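Local coordinates for DyP-type peroxidase (Pleurotus ostreatus PC15, PDB 6FSK), which uses a heme b cofactor as a dye-decolorizing peroxidase and probably also oxidises Mn(II) at a non-canonical site, at residues K309-D314 and P335-E340. The protein carries 1 engineered substitution. Residues are numbered along the deposited sequence; the frame is centred on the assembly and turned at random.
Sequences KFDFGD and PRNDLE. With HEM (protoporphyrin IX containing Fe), chain C.
R336 and F310 meet through complementary torsions: the arginine runs extended from CG to NE, while F310 holds CG between its own backbone N and carbonyl carbon (chi1 59°), which swings the ring over the guanidinium. The two flat groups stack with their planes 8° apart, and R336 CZ lies 3.9 Å from the centroid of the F310 ring, a cation-pi pair. This is a worked example of one arginine tying a cofactor to the protein, because the face of the group stacks on F310 while its N-H groups reach the loop and the propionate. R336 NH1 donates to F310 O at 2.9 Å, tilted from the carbonyl plane, and R336 NH2 gives a 2.9 Å bond to the heme propionate oxygen O1D at the guanidinium edge. NH2 also donates to N308 OD1, just before the loop segment. An alanine here would remove the guanidinium, and is likely to leave that propionate oxygen without this charged donor and the F310 face without its stack. The side chains of F312 and R336 cross at about a right angle, and the F312 ring turns its edge to P335 O, 3.4 Å from CD2. R336 is the N-cap residue of helix 337-340, whose first residue is fastened to the loop by N337 N to D311 O at 2.9 Å; N337 ND2 adds a weak bond to G313 O. An Asx turn, G313 N to D311 OD1, shapes the loop. The contact thus joins the loop between helices 298-302 and 315-318 to the start of helix 337-340, with helix 393-401 touching P335 through W400.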
ATOM      1  N   LYS A 309       5.530  19.204   0.426  1.00 15.83           N
ATOM      2  CA  LYS A 309       6.425  19.969  -0.461  1.00 17.35           C
ATOM      3  C   LYS A 309       7.837  19.904   0.096  1.00 16.96           C
ATOM      4  O   LYS A 309       8.326  20.807   0.841  1.00 17.93           O
ATOM      5  CB  LYS A 309       5.946  21.453  -0.409  1.00 20.02           C
ATOM      6  CG  LYS A 309       6.858  22.384  -1.145  1.00 24.71           C
ATOM      7  CD  LYS A 309       6.799  22.100  -2.582  1.00 28.53           C
ATOM      8  CE  LYS A 309       6.633  23.402  -3.380  1.00 32.82           C
ATOM      9  NZ  LYS A 309       7.470  23.199  -4.589  1.00 36.03           N
ATOM     10  N   PHE A 310       8.511  18.814  -0.215  1.00 14.51           N
ATOM     11  CA  PHE A 310       9.926  18.584   0.167  1.00 13.86           C
ATOM     12  C   PHE A 310      10.437  17.525  -0.778  1.00 13.35           C
ATOM     13  O   PHE A 310       9.628  16.780  -1.386  1.00 13.41           O
ATOM     14  CB  PHE A 310      10.100  18.146   1.617  1.00 13.58           C
ATOM     15  CG  PHE A 310       9.355  16.861   1.974  1.00 12.88           C
ATOM     16  CD1 PHE A 310       8.058  16.909   2.372  1.00 12.31           C
ATOM     17  CD2 PHE A 310       9.999  15.643   1.898  1.00 12.63           C
ATOM     18  CE1 PHE A 310       7.374  15.764   2.704  1.00 12.36           C
ATOM     19  CE2 PHE A 310       9.353  14.508   2.228  1.00 12.22           C
ATOM     20  CZ  PHE A 310       8.071  14.563   2.620  1.00 12.24           C
ATOM     21  N   ASP A 311      11.744  17.500  -1.009  1.00 13.02           N
ATOM     22  CA  ASP A 311      12.327  16.560  -1.918  1.00 12.87           C
ATOM     23  C   ASP A 311      13.623  15.920  -1.399  1.00 12.29           C
ATOM     24  O   ASP A 311      14.243  15.166  -2.101  1.00 12.56           O
ATOM     25  CB  ASP A 311      12.535  17.185  -3.286  1.00 17.53           C
ATOM     26  CG  ASP A 311      13.469  18.397  -3.242  1.00 21.42           C
ATOM     27  OD1 ASP A 311      14.105  18.714  -2.242  1.00 18.10           O
ATOM     28  OD2 ASP A 311      13.554  19.107  -4.259  1.00 27.07           O
ATOM     29  N   PHE A 312      14.011  16.245  -0.156  1.00 12.02           N
ATOM     30  CA  PHE A 312      15.292  15.823   0.453  1.00 12.30           C
ATOM     31  C   PHE A 312      16.557  16.551  -0.067  1.00 13.63           C
ATOM     32  O   PHE A 312      17.664  16.260   0.389  1.00 14.11           O
ATOM     33  CB  PHE A 312      15.510  14.300   0.487  1.00 13.69           C
ATOM     34  CG  PHE A 312      14.314  13.512   1.000  1.00 13.12           C
ATOM     35  CD1 PHE A 312      13.820  13.683   2.246  1.00 13.61           C
ATOM     36  CD2 PHE A 312      13.789  12.517   0.235  1.00 13.97           C
ATOM     37  CE1 PHE A 312      12.743  12.970   2.730  1.00 13.18           C
ATOM     38  CE2 PHE A 312      12.695  11.757   0.692  1.00 12.59           C
ATOM     39  CZ  PHE A 312      12.211  11.996   1.939  1.00 11.26           C
ATOM     40  N   GLY A 313      16.325  17.545  -0.877  1.00 14.90           N
ATOM     41  CA  GLY A 313      17.382  18.410  -1.382  1.00 16.17           C
ATOM     42  C   GLY A 313      18.529  17.625  -1.927  1.00 16.04           C
ATOM     43  O   GLY A 313      18.374  16.688  -2.692  1.00 16.54           O
ATOM     44  N   ASP A 314      19.756  17.990  -1.533  1.00 15.63           N
ATOM     45  CA  ASP A 314      20.928  17.225  -1.878  1.00 14.06           C
ATOM     46  C   ASP A 314      21.538  16.572  -0.597  1.00 14.27           C
ATOM     47  O   ASP A 314      22.724  16.244  -0.544  1.00 13.88           O
ATOM     48  CB  ASP A 314      21.998  18.103  -2.594  1.00 15.46           C
ATOM     49  CG  ASP A 314      22.489  19.249  -1.693  1.00 17.71           C
ATOM     50  OD1 ASP A 314      21.939  19.502  -0.607  1.00 17.54           O
ATOM     51  OD2 ASP A 314      23.481  19.919  -2.086  1.00 22.06           O
ATOM     52  N   PRO A 335      11.925   7.784  -2.853  1.00  9.96           N
ATOM     53  CA  PRO A 335      13.242   8.462  -2.601  1.00 10.03           C
ATOM     54  C   PRO A 335      13.338   9.925  -2.966  1.00 11.13           C
ATOM     55  O   PRO A 335      14.306  10.592  -2.566  1.00 10.87           O
ATOM     56  CB  PRO A 335      14.222   7.614  -3.430  1.00  9.40           C
ATOM     57  CG  PRO A 335      13.610   6.243  -3.400  1.00 10.44           C
ATOM     58  CD  PRO A 335      12.141   6.496  -3.546  1.00  9.74           C
ATOM     59  N   ARG A 336      12.402  10.437  -3.760  1.00  9.86           N
ATOM     60  CA  ARG A 336      12.490  11.842  -4.193  1.00 11.49           C
ATOM     61  C   ARG A 336      13.859  12.163  -4.773  1.00 10.80           C
ATOM     62  O   ARG A 336      14.395  11.418  -5.622  1.00 10.60           O
ATOM     63  CB  ARG A 336      12.027  12.818  -3.086  1.00 11.74           C
ATOM     64  CG  ARG A 336      10.620  12.401  -2.535  1.00 11.66           C
ATOM     65  CD  ARG A 336      10.027  13.426  -1.584  1.00 11.92           C
ATOM     66  NE  ARG A 336       8.864  12.861  -0.899  1.00 11.26           N
ATOM     67  CZ  ARG A 336       7.733  13.480  -0.688  1.00 12.25           C
ATOM     68  NH1 ARG A 336       7.600  14.771  -0.968  1.00 13.58           N
ATOM     69  NH2 ARG A 336       6.720  12.793  -0.177  1.00 12.42           N
ATOM     70  N   ASN A 337      14.444  13.298  -4.361  1.00 11.47           N
ATOM     71  CA  ASN A 337      15.727  13.687  -4.981  1.00 12.98           C
ATOM     72  C   ASN A 337      16.869  12.768  -4.682  1.00 14.36           C
ATOM     73  O   ASN A 337      17.911  12.792  -5.389  1.00 14.29           O
ATOM     74  CB  ASN A 337      16.143  15.047  -4.500  1.00 15.37           C
ATOM     75  CG  ASN A 337      15.438  16.140  -5.134  1.00 20.29           C
ATOM     76  OD1 ASN A 337      14.593  15.944  -5.940  1.00 21.83           O
ATOM     77  ND2 ASN A 337      15.891  17.385  -4.826  1.00 22.91           N
ATOM     78  N   ASP A 338      16.713  11.851  -3.726  1.00 12.55           N
ATOM     79  CA  ASP A 338      17.824  10.907  -3.550  1.00 12.33           C
ATOM     80  C   ASP A 338      18.161  10.211  -4.873  1.00 12.50           C
ATOM     81  O   ASP A 338      19.360   9.974  -5.181  1.00 14.18           O
ATOM     82  CB  ASP A 338      17.516   9.863  -2.507  1.00 13.37           C
ATOM     83  CG  ASP A 338      17.515  10.376  -1.103  1.00 14.80           C
ATOM     84  OD1 ASP A 338      17.810  11.545  -0.818  1.00 15.36           O
ATOM     85  OD2 ASP A 338      17.201   9.510  -0.215  1.00 15.19           O
ATOM     86  N   LEU A 339      17.107   9.825  -5.651  1.00 11.39           N
ATOM     87  CA  LEU A 339      17.308   9.233  -6.955  1.00 12.22           C
ATOM     88  C   LEU A 339      17.111  10.204  -8.117  1.00 12.76           C
ATOM     89  O   LEU A 339      17.768   9.996  -9.156  1.00 13.28           O
ATOM     90  CB  LEU A 339      16.505   7.965  -7.191  1.00 12.92           C
ATOM     91  CG  LEU A 339      16.685   6.829  -6.177  1.00 14.43           C
ATOM     92  CD1 LEU A 339      15.810   5.635  -6.465  1.00 14.29           C
ATOM     93  CD2 LEU A 339      18.116   6.384  -6.062  1.00 16.01           C
ATOM     94  N   GLU A 340      16.238  11.194  -7.905  1.00 12.97           N
ATOM     95  CA  GLU A 340      15.850  12.082  -9.042  1.00 15.01           C
ATOM     96  C   GLU A 340      16.810  13.187  -9.213  1.00 15.93           C
ATOM     97  O   GLU A 340      16.908  13.729 -10.352  1.00 17.24           O
ATOM     98  CB  GLU A 340      14.454  12.626  -8.872  1.00 16.30           C
ATOM     99  CG  GLU A 340      13.367  11.578  -8.894  1.00 17.98           C
ATOM    100  CD  GLU A 340      11.954  12.199  -9.013  1.00 26.33           C
ATOM    101  OE1 GLU A 340      11.901  13.421  -9.368  1.00 34.22           O
ATOM    102  OE2 GLU A 340      10.905  11.500  -8.897  1.00 23.38           O
TER
HETATM  103  CHA HEM C 501       3.926   6.235   3.288  1.00  9.86           C
HETATM  104  CHB HEM C 501       2.829   3.608   7.178  1.00  8.76           C
HETATM  105  CHC HEM C 501       3.352  -0.389   4.545  1.00  8.84           C
HETATM  106  CHD HEM C 501       4.760   2.219   0.712  1.00  8.61           C
HETATM  107  C1A HEM C 501       3.568   5.905   4.596  1.00  9.30           C
HETATM  108  C2A HEM C 501       3.294   6.827   5.654  1.00  9.75           C
HETATM  109  C3A HEM C 501       2.941   6.104   6.726  1.00  9.96           C
HETATM  110  C4A HEM C 501       3.076   4.730   6.350  1.00  9.12           C
HETATM  111  CMA HEM C 501       2.626   6.623   8.087  1.00 10.35           C
HETATM  112  CAA HEM C 501       3.425   8.339   5.550  1.00  9.79           C
HETATM  113  CBA HEM C 501       2.180   9.132   5.177  1.00 11.28           C
HETATM  114  CGA HEM C 501       1.758   8.925   3.746  1.00 12.05           C
HETATM  115  O1A HEM C 501       2.378   9.467   2.829  1.00 12.34           O
HETATM  116  O2A HEM C 501       0.747   8.210   3.532  1.00 13.22           O
HETATM  117  C1B HEM C 501       2.873   2.254   6.833  1.00 10.33           C
HETATM  118  C2B HEM C 501       2.538   1.179   7.650  1.00 10.51           C
HETATM  119  C3B HEM C 501       2.638   0.026   6.937  1.00  8.52           C
HETATM  120  C4B HEM C 501       3.094   0.456   5.608  1.00  8.47           C
HETATM  121  CMB HEM C 501       2.165   1.260   9.109  1.00 11.73           C
HETATM  122  CAB HEM C 501       2.435  -1.402   7.267  1.00  9.00           C
HETATM  123  CBB HEM C 501       1.692  -1.808   8.274  1.00  8.64           C
HETATM  124  C1C HEM C 501       3.855  -0.110   3.312  1.00  8.59           C
HETATM  125  C2C HEM C 501       4.237  -0.985   2.285  1.00  9.24           C
HETATM  126  C3C HEM C 501       4.665  -0.278   1.199  1.00  9.19           C
HETATM  127  C4C HEM C 501       4.480   1.113   1.538  1.00  7.88           C
HETATM  128  CMC HEM C 501       4.144  -2.483   2.390  1.00 10.22           C
HETATM  129  CAC HEM C 501       5.255  -0.682  -0.107  1.00  8.70           C
HETATM  130  CBC HEM C 501       5.944  -1.826  -0.295  1.00  9.94           C
HETATM  131  C1D HEM C 501       4.573   3.544   1.114  1.00  8.40           C
HETATM  132  C2D HEM C 501       4.719   4.655   0.123  1.00  8.41           C
HETATM  133  C3D HEM C 501       4.432   5.791   0.868  1.00  8.91           C
HETATM  134  C4D HEM C 501       4.208   5.336   2.230  1.00  9.28           C
HETATM  135  CMD HEM C 501       5.034   4.578  -1.317  1.00  8.16           C
HETATM  136  CAD HEM C 501       4.482   7.244   0.410  1.00  9.28           C
HETATM  137  CBD HEM C 501       5.854   7.838   0.480  1.00  9.78           C
HETATM  138  CGD HEM C 501       5.889   9.229  -0.102  1.00  9.52           C
HETATM  139  O1D HEM C 501       6.427  10.075   0.653  1.00 10.65           O
HETATM  140  O2D HEM C 501       5.331   9.472  -1.153  1.00 11.04           O
HETATM  141  NA  HEM C 501       3.540   4.585   5.048  1.00  9.36           N
HETATM  142  NB  HEM C 501       3.289   1.806   5.624  1.00  8.58           N
HETATM  143  NC  HEM C 501       4.141   1.203   2.866  1.00  8.57           N
HETATM  144  ND  HEM C 501       4.349   4.010   2.343  1.00  8.41           N
HETATM  145 FE   HEM C 501       3.906   2.917   3.992  1.00  9.01          FE
HETATM  146  O   HOH W   1      19.015  13.859  -1.345  1.00 13.36           O